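Local coordinates for probable TonB-dependent receptor (Pseudomonas aeruginosa, PDB 4K3F), which probably serves as the methionine-binding lipoprotein of an ABC-type uptake system and holds selenomethionine between the two lobes of a periplasmic-binding-protein fold, at residues P13-L18 with I34-D39; E28-K33 with M212-K217; P61-F66 with L74-G79; A116-D121 with D130-T135; T157-L162 with A168-N173. One frame throughout, in Å; residues are numbered along the deposited sequence.

Contact 1 (P13-L18 with I34-D39)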
# COMPACT_ATOMS: atom_id res chain seq x y z
N PRO A 13 -4.97 5.52 -4.41
CA PRO A 13 -5.13 5.83 -5.82
C PRO A 13 -5.84 4.79 -6.66
O PRO A 13 -6.16 5.08 -7.81
CB PRO A 13 -3.67 5.95 -6.29
CG PRO A 13 -2.96 4.93 -5.48
CD PRO A 13 -3.58 5.11 -4.10
N HIS A 14 -6.08 3.60 -6.10
CA HIS A 14 -6.37 2.44 -6.94
C HIS A 14 -7.64 2.57 -7.77
O HIS A 14 -7.62 2.33 -8.97
CB HIS A 14 -6.39 1.16 -6.09
CG HIS A 14 -5.17 1.01 -5.25
ND1 HIS A 14 -4.90 1.83 -4.17
CD2 HIS A 14 -4.11 0.19 -5.38
CE1 HIS A 14 -3.73 1.50 -3.66
NE2 HIS A 14 -3.23 0.50 -4.37
N ALA A 15 -8.74 2.95 -7.14
CA ALA A 15 -10.00 3.05 -7.88
C ALA A 15 -9.98 4.24 -8.86
O ALA A 15 -10.58 4.19 -9.93
CB ALA A 15 -11.19 3.13 -6.92
N GLU A 16 -9.21 5.27 -8.53
CA GLU A 16 -9.05 6.41 -9.44
C GLU A 16 -8.31 5.92 -10.70
O GLU A 16 -8.71 6.22 -11.82
CB GLU A 16 -8.29 7.55 -8.76
CG GLU A 16 -9.00 8.10 -7.53
CD GLU A 16 -8.39 9.40 -6.99
OE1 GLU A 16 -7.17 9.57 -7.00
OE2 GLU A 16 -9.16 10.24 -6.49
N ILE A 17 -7.21 5.22 -10.51
CA ILE A 17 -6.47 4.65 -11.64
C ILE A 17 -7.36 3.79 -12.51
O ILE A 17 -7.35 3.89 -13.75
CB ILE A 17 -5.26 3.84 -11.12
CG1 ILE A 17 -4.21 4.79 -10.53
CG2 ILE A 17 -4.66 2.96 -12.23
CD1 ILE A 17 -3.14 4.09 -9.69
N LEU A 18 -8.12 2.89 -11.87
CA LEU A 18 -9.04 2.04 -12.59
C LEU A 18 -10.12 2.80 -13.36
O LEU A 18 -10.43 2.39 -14.50
CB LEU A 18 -9.62 0.96 -11.67
CG LEU A 18 -8.60 -0.06 -11.13
CD1 LEU A 18 -9.30 -0.91 -10.09
CD2 LEU A 18 -7.98 -0.95 -12.20
N ILE A 34 -15.74 -1.72 -11.22
CA ILE A 34 -14.86 -1.43 -10.09
C ILE A 34 -15.73 -1.36 -8.83
O ILE A 34 -16.80 -0.72 -8.84
CB ILE A 34 -14.20 -0.05 -10.28
CG1 ILE A 34 -13.34 -0.02 -11.55
CG2 ILE A 34 -13.37 0.35 -9.07
CD1 ILE A 34 -13.15 1.39 -12.08
N LYS A 35 -15.27 -2.04 -7.79
CA LYS A 35 -15.97 -2.05 -6.50
C LYS A 35 -15.01 -1.54 -5.44
O LYS A 35 -13.95 -2.14 -5.22
CB LYS A 35 -16.46 -3.46 -6.20
CG LYS A 35 -17.73 -3.87 -6.97
CD LYS A 35 -17.49 -3.99 -8.47
CE LYS A 35 -18.56 -4.79 -9.18
NZ LYS A 35 -19.89 -4.15 -9.04
N GLU A 36 -15.37 -0.45 -4.78
CA GLU A 36 -14.48 0.14 -3.81
C GLU A 36 -14.61 -0.48 -2.42
O GLU A 36 -15.72 -0.74 -1.98
CB GLU A 36 -14.77 1.62 -3.67
CG GLU A 36 -14.54 2.35 -4.98
CD GLU A 36 -14.48 3.86 -4.84
OE1 GLU A 36 -14.35 4.41 -3.72
OE2 GLU A 36 -14.56 4.50 -5.89
N PHE A 37 -13.49 -0.69 -1.76
CA PHE A 37 -13.45 -1.19 -0.39
C PHE A 37 -12.52 -0.30 0.43
O PHE A 37 -11.54 0.22 -0.10
CB PHE A 37 -12.92 -2.62 -0.37
CG PHE A 37 -13.88 -3.61 -0.93
CD1 PHE A 37 -13.93 -3.86 -2.29
CD2 PHE A 37 -14.75 -4.31 -0.09
CE1 PHE A 37 -14.83 -4.77 -2.81
CE2 PHE A 37 -15.64 -5.22 -0.61
CZ PHE A 37 -15.67 -5.45 -1.99
N THR A 38 -12.79 -0.13 1.72
CA THR A 38 -11.93 0.75 2.49
C THR A 38 -10.83 0.01 3.28
O THR A 38 -9.97 0.65 3.89
CB THR A 38 -12.76 1.56 3.48
OG1 THR A 38 -13.41 0.66 4.38
CG2 THR A 38 -13.77 2.40 2.75
N ASP A 39 -10.86 -1.32 3.29
CA ASP A 39 -10.00 -2.13 4.14
C ASP A 39 -9.06 -3.04 3.35
O ASP A 39 -9.17 -3.16 2.13
CB ASP A 39 -10.86 -3.00 5.06
CG ASP A 39 -11.52 -4.15 4.30
OD1 ASP A 39 -12.29 -3.88 3.33
OD2 ASP A 39 -11.21 -5.31 4.65
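The contact joins the helix and the second strand of the beta-alpha-beta unit formed by strand 3-9, helix 11-26 and strand 30-36, with Ala15 and Leu18 of the helix facing Ile34 and Glu36 of the strand. The short axes of helix 13-18 and strand 34-36 run nearly antiparallel, at 161°, and approach to 9.3 Å. Ile34 makes the largest single contribution and divides its branches between two helix residues. Its CG1 arm stands anti to the carbonyl carbon (chi1 -61°) and carries CD1 against the helix backbone, 3.6 Å from Leu18 CB and just as close to the backbone carbon of Leu18. The CG2 branch turns the other way along the helix and meets Ala15 CB at 4.1 Å. Two residues further along the strand, Glu36 lays its extended chain past the same methyl group, so that Ala15 CB lies 3.8 Å from Glu36 OE2 and 3.9 Å from Glu36 CG. That carboxylate oxygen is hydrogen-bonded to a glycerol molecule probably taken from the crystallisation liquor. No hydrogen bond crosses between the segments. On another side of the helix, His14 touches the bound selenomethionine and pairs through NE2 with Asn198. Helix 13-18 thus covers the edge strand of the six-stranded sheet in the manner of a beta-alpha-beta crossover.

Contact 2 (E28-K33 with M212-K217)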
# COMPACT_ATOMS: atom_id res chain seq x y z
N GLU A 28 -11.37 -2.22 -26.05
CA GLU A 28 -10.82 -3.55 -26.34
C GLU A 28 -11.78 -4.67 -25.93
O GLU A 28 -11.35 -5.82 -25.78
CB GLU A 28 -9.55 -3.78 -25.56
CG GLU A 28 -8.56 -2.67 -25.63
CD GLU A 28 -7.32 -3.07 -24.91
OE1 GLU A 28 -6.49 -3.76 -25.54
OE2 GLU A 28 -7.23 -2.76 -23.70
N GLY A 29 -13.05 -4.35 -25.74
CA GLY A 29 -14.07 -5.35 -25.52
C GLY A 29 -14.12 -5.86 -24.08
O GLY A 29 -14.59 -6.98 -23.83
N VAL A 30 -13.67 -5.04 -23.14
CA VAL A 30 -13.67 -5.42 -21.74
C VAL A 30 -14.43 -4.41 -20.93
O VAL A 30 -14.13 -3.23 -21.01
CB VAL A 30 -12.25 -5.56 -21.15
CG1 VAL A 30 -12.32 -5.75 -19.63
CG2 VAL A 30 -11.52 -6.69 -21.83
N ASP A 31 -15.39 -4.89 -20.16
CA ASP A 31 -16.25 -4.04 -19.33
C ASP A 31 -15.79 -4.12 -17.89
O ASP A 31 -16.15 -5.04 -17.14
CB ASP A 31 -17.71 -4.45 -19.46
CG ASP A 31 -18.64 -3.60 -18.62
OD1 ASP A 31 -18.27 -2.47 -18.23
OD2 ASP A 31 -19.76 -4.05 -18.37
N LEU A 32 -14.92 -3.19 -17.53
CA LEU A 32 -14.33 -3.14 -16.20
C LEU A 32 -15.30 -2.59 -15.18
O LEU A 32 -15.77 -1.47 -15.34
CB LEU A 32 -13.09 -2.27 -16.19
CG LEU A 32 -12.27 -2.23 -14.90
CD1 LEU A 32 -11.70 -3.61 -14.57
CD2 LEU A 32 -11.12 -1.25 -15.07
N LYS A 33 -15.60 -3.37 -14.14
CA LYS A 33 -16.55 -3.00 -13.08
C LYS A 33 -15.81 -2.93 -11.77
O LYS A 33 -15.30 -3.96 -11.24
CB LYS A 33 -17.68 -4.03 -13.01
CG LYS A 33 -18.45 -4.15 -14.34
CD LYS A 33 -19.49 -5.27 -14.25
CE LYS A 33 -20.07 -5.61 -15.60
NZ LYS A 33 -20.46 -7.05 -15.66
N MSE A 212 -8.11 -10.23 -18.35
CA MSE A 212 -7.12 -9.90 -17.35
C MSE A 212 -5.86 -9.35 -17.99
O MSE A 212 -5.24 -8.40 -17.48
CB MSE A 212 -6.82 -11.10 -16.46
CG MSE A 212 -6.11 -10.73 -15.15
SE MSE A 212 -7.26 -9.78 -13.87
CE MSE A 212 -8.52 -11.27 -13.65
N GLN A 213 -5.45 -9.95 -19.10
CA GLN A 213 -4.24 -9.50 -19.76
C GLN A 213 -4.40 -8.10 -20.32
O GLN A 213 -3.44 -7.31 -20.28
CB GLN A 213 -3.84 -10.42 -20.93
CG GLN A 213 -3.39 -11.83 -20.54
CD GLN A 213 -3.08 -12.72 -21.80
OE1 GLN A 213 -3.56 -12.49 -22.93
NE2 GLN A 213 -2.26 -13.73 -21.58
N LYS A 214 -5.58 -7.80 -20.86
CA LYS A 214 -5.84 -6.45 -21.41
C LYS A 214 -5.77 -5.45 -20.26
O LYS A 214 -5.18 -4.40 -20.43
CB LYS A 214 -7.17 -6.42 -22.08
CG LYS A 214 -7.15 -7.11 -23.43
CD LYS A 214 -8.52 -7.27 -24.03
CE LYS A 214 -8.43 -7.76 -25.48
NZ LYS A 214 -9.79 -8.16 -25.91
N LEU A 215 -6.37 -5.76 -19.11
CA LEU A 215 -6.25 -4.84 -17.96
C LEU A 215 -4.82 -4.63 -17.55
O LEU A 215 -4.39 -3.50 -17.33
CB LEU A 215 -7.07 -5.32 -16.76
CG LEU A 215 -6.99 -4.47 -15.46
CD1 LEU A 215 -7.38 -3.02 -15.61
CD2 LEU A 215 -7.85 -5.09 -14.36
N ALA A 216 -4.06 -5.73 -17.38
CA ALA A 216 -2.65 -5.65 -17.02
C ALA A 216 -1.86 -4.73 -17.99
O ALA A 216 -1.06 -3.89 -17.57
CB ALA A 216 -2.03 -7.06 -16.94
N LYS A 217 -2.08 -4.90 -19.31
CA LYS A 217 -1.40 -4.11 -20.30
C LYS A 217 -1.80 -2.65 -20.19
O LYS A 217 -0.94 -1.78 -20.28
CB LYS A 217 -1.68 -4.64 -21.72
CG LYS A 217 -0.98 -3.86 -22.82
CD LYS A 217 -0.86 -4.70 -24.10
CE LYS A 217 -0.70 -3.85 -25.35
NZ LYS A 217 -1.10 -4.63 -26.56
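A single hydrogen bond joins the segments: Lys214 NZ donates to Glu28 O at 2.8 Å, nearly in line with the carbonyl bond (C=O...N angle 164°). The same ammonium group forms a salt bridge with Asp210, so the lysine links the start of its own helix to the turn that precedes strand 30-36. Its reach comes from an extended chain, with CG anti to the carbonyl carbon (chi1 -76°) and every later torsion close to 180°.

Apolar contacts follow the length of that chain. The Glu28 and Lys214 chains run alongside one another head to tail, bringing Glu28 CB to 3.9 Å from Lys214 CD, while Val30 CG2 touches the same CD at 3.8 Å. Deeper in, the side chains of Leu32 and Leu215 lie roughly perpendicular, Leu32 CD1 being 4.1 Å from Leu215 CD2. Leu215 also packs on Leu5, Val21 and Leu25, which places the pair where helices 11-26 and 210-218 meet over the sheet.

The charges of Glu28 and Lys214 do not meet, since Glu28 OE1 remains 5.5 Å from Lys214 NZ; attraction between them is probably modest.

Gly29, with positive phi, is the C-prime residue of the Schellman motif that ends helix 11-26. The lysine therefore reaches a carbonyl in a Schellman-type helix end, where the chain turns into an edge strand of an alpha/beta lobe.

Contact 3 (P61-F66 with L74-G79). With MSE (selenomethionine), chain B.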
# COMPACT_ATOMS: atom_id res chain seq x y z
N PRO A 61 4.51 -8.51 -0.70
CA PRO A 61 4.69 -9.07 0.64
C PRO A 61 3.38 -9.30 1.39
O PRO A 61 3.20 -10.33 2.02
CB PRO A 61 5.60 -8.07 1.32
CG PRO A 61 6.39 -7.48 0.17
CD PRO A 61 5.45 -7.41 -0.99
N TYR A 62 2.48 -8.36 1.29
CA TYR A 62 1.17 -8.47 1.96
C TYR A 62 0.38 -9.67 1.42
O TYR A 62 -0.18 -10.47 2.20
CB TYR A 62 0.38 -7.16 1.79
CG TYR A 62 -0.92 -7.19 2.55
CD1 TYR A 62 -2.06 -7.72 1.97
CD2 TYR A 62 -1.00 -6.73 3.89
CE1 TYR A 62 -3.24 -7.76 2.66
CE2 TYR A 62 -2.19 -6.78 4.59
CZ TYR A 62 -3.30 -7.30 3.98
OH TYR A 62 -4.49 -7.38 4.71
N LEU A 63 0.38 -9.83 0.12
CA LEU A 63 -0.34 -10.93 -0.53
C LEU A 63 0.20 -12.25 -0.03
O LEU A 63 -0.55 -13.18 0.27
CB LEU A 63 -0.24 -10.83 -2.05
CG LEU A 63 -0.85 -12.00 -2.77
CD1 LEU A 63 -2.33 -12.16 -2.51
CD2 LEU A 63 -0.52 -11.95 -4.27
N ASP A 64 1.52 -12.37 -0.06
CA ASP A 64 2.12 -13.66 0.30
C ASP A 64 1.76 -14.06 1.76
O ASP A 64 1.40 -15.24 2.07
CB ASP A 64 3.65 -13.61 0.16
CG ASP A 64 4.13 -13.46 -1.28
OD1 ASP A 64 3.36 -13.70 -2.21
OD2 ASP A 64 5.34 -13.11 -1.47
N GLU A 65 1.85 -13.08 2.66
CA GLU A 65 1.48 -13.28 4.05
C GLU A 65 -0.01 -13.55 4.20
O GLU A 65 -0.41 -14.41 4.99
CB GLU A 65 1.89 -12.05 4.87
CG GLU A 65 1.50 -12.10 6.33
CD GLU A 65 2.02 -13.30 7.10
OE1 GLU A 65 3.05 -13.91 6.72
OE2 GLU A 65 1.43 -13.58 8.16
N PHE A 66 -0.84 -12.84 3.39
CA PHE A 66 -2.28 -13.08 3.43
C PHE A 66 -2.60 -14.51 2.99
O PHE A 66 -3.35 -15.23 3.66
CB PHE A 66 -3.00 -11.99 2.62
CG PHE A 66 -4.48 -11.92 2.91
CD1 PHE A 66 -5.35 -12.83 2.36
CD2 PHE A 66 -4.98 -10.92 3.72
CE1 PHE A 66 -6.70 -12.77 2.64
CE2 PHE A 66 -6.33 -10.83 3.97
CZ PHE A 66 -7.18 -11.77 3.45
N LEU A 74 -4.34 -16.76 -4.07
CA LEU A 74 -4.41 -15.64 -4.97
C LEU A 74 -3.03 -15.37 -5.57
O LEU A 74 -2.01 -15.61 -4.94
CB LEU A 74 -4.92 -14.40 -4.24
CG LEU A 74 -6.32 -14.52 -3.66
CD1 LEU A 74 -6.67 -13.22 -2.94
CD2 LEU A 74 -7.36 -14.85 -4.69
N VAL A 75 -3.02 -14.86 -6.80
CA VAL A 75 -1.76 -14.72 -7.55
C VAL A 75 -1.65 -13.31 -8.12
O VAL A 75 -2.59 -12.67 -8.61
CB VAL A 75 -1.66 -15.78 -8.70
CG1 VAL A 75 -1.53 -17.18 -8.09
CG2 VAL A 75 -2.86 -15.77 -9.64
N ALA A 76 -0.42 -12.82 -8.12
CA ALA A 76 -0.15 -11.52 -8.69
C ALA A 76 -0.18 -11.58 -10.22
O ALA A 76 0.30 -12.51 -10.81
CB ALA A 76 1.23 -11.07 -8.22
N VAL A 77 -0.70 -10.55 -10.84
CA VAL A 77 -0.80 -10.44 -12.30
C VAL A 77 0.25 -9.48 -12.86
O VAL A 77 1.02 -9.85 -13.79
CB VAL A 77 -2.20 -9.97 -12.74
CG1 VAL A 77 -2.28 -9.88 -14.27
CG2 VAL A 77 -3.26 -10.92 -12.20
N THR A 78 0.31 -8.28 -12.28
CA THR A 78 1.28 -7.28 -12.71
C THR A 78 1.43 -6.19 -11.68
O THR A 78 0.56 -6.01 -10.84
CB THR A 78 0.91 -6.66 -14.06
OG1 THR A 78 2.07 -6.04 -14.64
CG2 THR A 78 -0.20 -5.62 -13.96
N GLY A 79 2.58 -5.51 -11.73
CA GLY A 79 2.85 -4.42 -10.85
C GLY A 79 2.48 -3.11 -11.50
O GLY A 79 2.57 -2.95 -12.71
N MSE B . -1.39 0.86 -0.95
CA MSE B . -0.77 0.27 0.27
C MSE B . 0.72 0.60 0.21
O MSE B . 1.33 0.48 -0.86
OXT MSE B . 1.31 0.98 1.23
CB MSE B . -0.99 -1.25 0.35
CG MSE B . -0.39 -1.85 1.60
SE MSE B . -0.55 -3.81 1.55
CE MSE B . -2.42 -3.99 1.71
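Leu63 sets CG anti to its own nitrogen (chi1 174°) and turns at chi2 to 62°, a fork that brings both methyl groups against the residues leading into strand 75-82. CD1 meets Leu74 CB at 3.8 Å, one leucine side chain set crosswise to the other. The other methyl, CD2, lies along the backbone, 3.9 Å from Ala76 N, and reaches Ala76 CB at 4.4 Å. Leu74 also packs on Asn44, Val47 and Ser48 of helix 42-48 and on Val201 of the sheet, and so sits between two helices and the sheet.

The neighbouring Tyr62 has a similar first torsion (chi1 -175°) but serves the ligand pocket. The terminal methyl of the bound selenomethionine, CE, stands 3.6 Å from the plane of its ring, over the centre. Selenium itself is 3.5 Å from both Tyr62 CB and Tyr62 CG. Tyr62 OH is hydrogen-bonded to Tyr40 O, which holds the hydroxyl end of the ring in place.

Adjacent helix residues thus divide the work: Leu63 meets the strand and the residue before it through apolar contacts, and Tyr62 offers the ligand an aromatic face. CE makes a CH-pi contact there, with selenium over the CG end of the same face, a Met-aromatic arrangement consistent with recognition of methionine.

Contact 4 (A116-D121 with D130-T135)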
# COMPACT_ATOMS: atom_id res chain seq x y z
N ALA A 116 7.32 -0.36 8.27
CA ALA A 116 7.39 0.82 9.10
C ALA A 116 8.63 0.81 9.98
O ALA A 116 9.33 1.82 10.06
CB ALA A 116 6.13 0.94 9.95
N LEU A 117 8.92 -0.36 10.60
CA LEU A 117 10.11 -0.46 11.45
C LEU A 117 11.38 -0.23 10.61
O LEU A 117 12.35 0.39 11.08
CB LEU A 117 10.17 -1.80 12.15
CG LEU A 117 9.12 -1.99 13.25
CD1 LEU A 117 9.08 -3.45 13.71
CD2 LEU A 117 9.43 -1.08 14.42
N LEU A 118 11.39 -0.75 9.39
CA LEU A 118 12.54 -0.54 8.50
C LEU A 118 12.75 0.93 8.14
O LEU A 118 13.89 1.39 8.05
CB LEU A 118 12.43 -1.39 7.23
CG LEU A 118 12.64 -2.89 7.47
CD1 LEU A 118 12.40 -3.65 6.17
CD2 LEU A 118 14.02 -3.21 7.98
N LEU A 119 11.66 1.68 7.96
CA LEU A 119 11.75 3.12 7.72
C LEU A 119 12.31 3.80 8.97
O LEU A 119 13.17 4.69 8.88
CB LEU A 119 10.38 3.73 7.34
CG LEU A 119 10.41 5.24 7.12
CD1 LEU A 119 11.44 5.63 6.04
CD2 LEU A 119 9.02 5.79 6.81
N LEU A 120 11.83 3.41 10.16
CA LEU A 120 12.39 3.99 11.40
C LEU A 120 13.89 3.70 11.50
O LEU A 120 14.70 4.54 11.97
CB LEU A 120 11.67 3.47 12.65
CG LEU A 120 10.21 3.87 12.75
CD1 LEU A 120 9.50 3.19 13.93
CD2 LEU A 120 10.08 5.37 12.86
N ASP A 121 14.29 2.50 11.07
CA ASP A 121 15.71 2.14 11.07
C ASP A 121 16.48 3.02 10.05
O ASP A 121 17.54 3.60 10.36
CB ASP A 121 15.86 0.63 10.84
CG ASP A 121 17.33 0.18 10.68
OD1 ASP A 121 17.95 0.44 9.60
OD2 ASP A 121 17.84 -0.49 11.59
N ASP A 130 20.92 -6.90 12.78
CA ASP A 130 21.61 -6.99 11.51
C ASP A 130 20.99 -8.01 10.53
O ASP A 130 20.99 -7.80 9.32
CB ASP A 130 23.06 -7.35 11.78
CG ASP A 130 23.89 -7.29 10.53
OD1 ASP A 130 24.16 -6.17 10.07
OD2 ASP A 130 24.25 -8.36 10.01
N ASN A 131 20.46 -9.09 11.06
CA ASN A 131 19.88 -10.15 10.22
C ASN A 131 18.36 -9.95 9.99
O ASN A 131 17.64 -10.90 9.65
CB ASN A 131 20.15 -11.54 10.84
CG ASN A 131 19.52 -11.72 12.22
OD1 ASN A 131 19.57 -10.81 13.06
ND2 ASN A 131 18.94 -12.89 12.47
N LYS A 132 17.87 -8.73 10.15
CA LYS A 132 16.42 -8.52 10.06
C LYS A 132 15.88 -8.78 8.66
O LYS A 132 16.57 -8.60 7.67
CB LYS A 132 16.01 -7.14 10.57
CG LYS A 132 16.06 -6.05 9.53
CD LYS A 132 17.45 -5.52 9.30
CE LYS A 132 17.43 -4.25 8.48
NZ LYS A 132 18.80 -3.73 8.27
N SER A 133 14.60 -9.17 8.60
CA SER A 133 13.87 -9.33 7.36
C SER A 133 12.85 -8.22 7.25
O SER A 133 12.72 -7.42 8.17
CB SER A 133 13.15 -10.69 7.34
OG SER A 133 12.01 -10.64 8.16
N ILE A 134 12.09 -8.19 6.15
CA ILE A 134 11.05 -7.18 5.99
C ILE A 134 9.76 -7.48 6.81
O ILE A 134 8.85 -6.67 6.82
CB ILE A 134 10.75 -6.86 4.51
CG1 ILE A 134 10.06 -8.04 3.83
CG2 ILE A 134 12.04 -6.41 3.80
CD1 ILE A 134 9.45 -7.69 2.49
N THR A 135 9.75 -8.59 7.57
CA THR A 135 8.70 -8.80 8.56
C THR A 135 9.27 -8.66 9.98
O THR A 135 8.83 -9.35 10.91
CB THR A 135 7.96 -10.13 8.37
OG1 THR A 135 8.90 -11.16 8.07
CG2 THR A 135 7.02 -10.04 7.18
O HOH W 1 19.59 -2.37 11.05
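Leu118 fills the centre of this surface contact, its two methyl groups parted between Lys132 and Ile134. CD2 touches the aliphatic part of the lysine, 3.6 Å from Lys132 CE, and CD1 meets the Ile134 CG2 branch at 3.7 Å. The bend at chi2 (-80°) lays the chain of Lys132 against Leu118, after which it runs straight to the ammonium group.

Beyond the apolar layer, a water molecule joins the charged ends: it donates to Asp121 OD2 at 2.6 Å and accepts from Lys132 NZ at 3.2 Å. Asp121 OD2 also accepts from the backbone nitrogen of Leu128, which helps hold the carboxylate in place. The direct approach, Asp121 OD1 to Lys132 NZ, is 4.5 Å and too long for a salt bridge. Farther along the loop, Ser133 OG accepts from Thr135 N at 3.1 Å, an ST turn that shapes the backbone around Ile134.

The charged groups are therefore bridged by water rather than paired directly, and their attraction is probably weakened by solvent, with direct contact left to the methyl and methylene groups.

Contact 5 (T157-L162 with A168-N173). With MSE (selenomethionine), chain B.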
# COMPACT_ATOMS: atom_id res chain seq x y z
N THR A 157 -6.85 2.89 10.49
CA THR A 157 -7.18 3.71 11.64
C THR A 157 -6.12 4.76 11.98
O THR A 157 -6.35 5.62 12.82
CB THR A 157 -7.42 2.88 12.91
OG1 THR A 157 -6.20 2.40 13.45
CG2 THR A 157 -8.41 1.74 12.70
N LEU A 158 -4.95 4.67 11.35
CA LEU A 158 -3.87 5.53 11.74
C LEU A 158 -4.12 7.04 11.49
O LEU A 158 -3.72 7.87 12.33
CB LEU A 158 -2.54 5.05 11.14
CG LEU A 158 -2.11 3.61 11.45
CD1 LEU A 158 -0.61 3.43 11.13
CD2 LEU A 158 -2.39 3.18 12.86
N PRO A 159 -4.79 7.42 10.40
CA PRO A 159 -5.00 8.89 10.23
C PRO A 159 -5.85 9.48 11.34
O PRO A 159 -5.62 10.62 11.73
CB PRO A 159 -5.74 8.98 8.89
CG PRO A 159 -5.23 7.78 8.12
CD PRO A 159 -5.08 6.69 9.14
N ARG A 160 -6.77 8.69 11.87
CA ARG A 160 -7.65 9.13 12.94
C ARG A 160 -6.95 9.25 14.27
O ARG A 160 -7.48 9.95 15.16
CB ARG A 160 -8.87 8.19 13.08
CG ARG A 160 -10.01 8.53 12.13
CD ARG A 160 -11.30 7.80 12.50
NE ARG A 160 -11.07 6.37 12.72
CZ ARG A 160 -11.25 5.39 11.83
NH1 ARG A 160 -11.68 5.65 10.59
NH2 ARG A 160 -10.99 4.14 12.17
N VAL A 161 -5.82 8.57 14.45
CA VAL A 161 -5.10 8.69 15.72
C VAL A 161 -3.92 9.62 15.62
O VAL A 161 -3.25 9.85 16.62
CB VAL A 161 -4.65 7.36 16.38
CG1 VAL A 161 -5.83 6.43 16.60
CG2 VAL A 161 -3.55 6.69 15.60
N LEU A 162 -3.69 10.18 14.45
CA LEU A 162 -2.51 11.02 14.24
C LEU A 162 -2.37 12.14 15.28
O LEU A 162 -1.28 12.35 15.80
CB LEU A 162 -2.49 11.57 12.81
CG LEU A 162 -1.35 12.50 12.41
CD1 LEU A 162 -0.02 11.78 12.43
CD2 LEU A 162 -1.62 13.07 11.03
N ALA A 168 3.08 8.96 13.41
CA ALA A 168 2.41 7.82 12.79
C ALA A 168 2.99 7.53 11.42
O ALA A 168 3.22 8.43 10.63
CB ALA A 168 0.91 8.02 12.72
N LEU A 169 3.23 6.25 11.16
CA LEU A 169 3.72 5.82 9.85
C LEU A 169 2.52 5.23 9.13
O LEU A 169 2.02 4.18 9.52
CB LEU A 169 4.88 4.82 9.98
CG LEU A 169 6.27 5.47 10.20
CD1 LEU A 169 6.34 6.25 11.50
CD2 LEU A 169 7.35 4.41 10.12
N ILE A 170 2.07 5.94 8.10
CA ILE A 170 0.74 5.73 7.52
C ILE A 170 0.88 5.35 6.06
O ILE A 170 1.56 6.04 5.31
CB ILE A 170 -0.10 6.99 7.61
CG1 ILE A 170 -0.18 7.41 9.09
CG2 ILE A 170 -1.46 6.75 7.01
CD1 ILE A 170 -0.94 8.68 9.32
N ASN A 171 0.26 4.24 5.68
CA ASN A 171 0.22 3.81 4.30
C ASN A 171 -0.32 4.94 3.44
O ASN A 171 -1.33 5.61 3.79
CB ASN A 171 -0.66 2.57 4.10
CG ASN A 171 -0.09 1.36 4.80
OD1 ASN A 171 -0.37 1.10 5.99
ND2 ASN A 171 0.74 0.63 4.09
N THR A 172 0.30 5.12 2.29
CA THR A 172 -0.00 6.32 1.47
C THR A 172 -1.47 6.37 0.99
O THR A 172 -2.09 7.44 0.91
CB THR A 172 1.00 6.39 0.32
OG1 THR A 172 2.28 6.63 0.90
CG2 THR A 172 0.65 7.48 -0.67
N ASN A 173 -2.06 5.22 0.63
CA ASN A 173 -3.45 5.21 0.21
C ASN A 173 -4.36 5.84 1.26
O ASN A 173 -5.20 6.68 0.92
CB ASN A 173 -3.96 3.83 -0.19
CG ASN A 173 -4.12 2.89 0.98
OD1 ASN A 173 -3.15 2.40 1.56
ND2 ASN A 173 -5.36 2.65 1.35
N MSE B . -1.39 0.86 -0.95
CA MSE B . -0.77 0.27 0.27
C MSE B . 0.72 0.60 0.21
O MSE B . 1.33 0.48 -0.86
OXT MSE B . 1.31 0.98 1.23
CB MSE B . -0.99 -1.25 0.35
CG MSE B . -0.39 -1.85 1.60
SE MSE B . -0.55 -3.81 1.55
CE MSE B . -2.42 -3.99 1.71
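The carboxylate oxygen OXT of the bound selenomethionine receives a nearly straight hydrogen bond from Asn171 ND2, 2.9 Å long with an angle of 169° at the hydrogen. The ligand's amino nitrogen makes a weak bond to Asn173 OD1 at 3.4 Å, and that oxygen is also hydrogen-bonded to the hydroxyl of Tyr40. Both asparagines follow strand 167-170 in the five-stranded sheet of a periplasmic-binding-protein fold, where the end of the strand leads into the ligand cleft. Glu83, Arg115 and Asn198 add further hydrogen bonds to the same amino acid.

Behind the site, the strand packs on the short, weakly bonded helix at 158-161. Ile170 packs CG1 3.9 Å from Leu158 CB and CG2 4.1 Å from Pro159 CG. Farther back along the strand, Leu162 CD1 rests on Ala168 CB at 3.9 Å, so Ala168 and Ile170, alternate residues of the strand, face segment 157-162. Leu169 points the other way, onto Ala116, Leu119 and Leu120 of helix 110-122, and the strand is thus covered by helices on both faces.

The carbonyl of Leu169 is buried with no hydrogen-bond partner in the model; Leu158 reaches it, with the methyl carbon CD1 3.2 Å from Leu169 O.

Contacts 1, 2 and 3 belong to the six-stranded sheet and its helices, contacts 4 and 5 to the lobe of the five-stranded sheet. Contacts 1 and 2 share strand 30-36, with centres 16 Å apart, and their segments alternate along the chain. Contact 2 closes a loop enclosing contacts 3, 4 and 5 in series. Its centre is 37 Å from that of contact 4, on the other side of the chain's centre. Contacts 3 and 5, 22 Å apart between centres, both touch the selenomethionine, which lies between the lobes. Pro61 on Ile134 and Pro13 on Asn173 let the lobes also meet beside the cleft, and contacts 4 and 5 meet at Leu169.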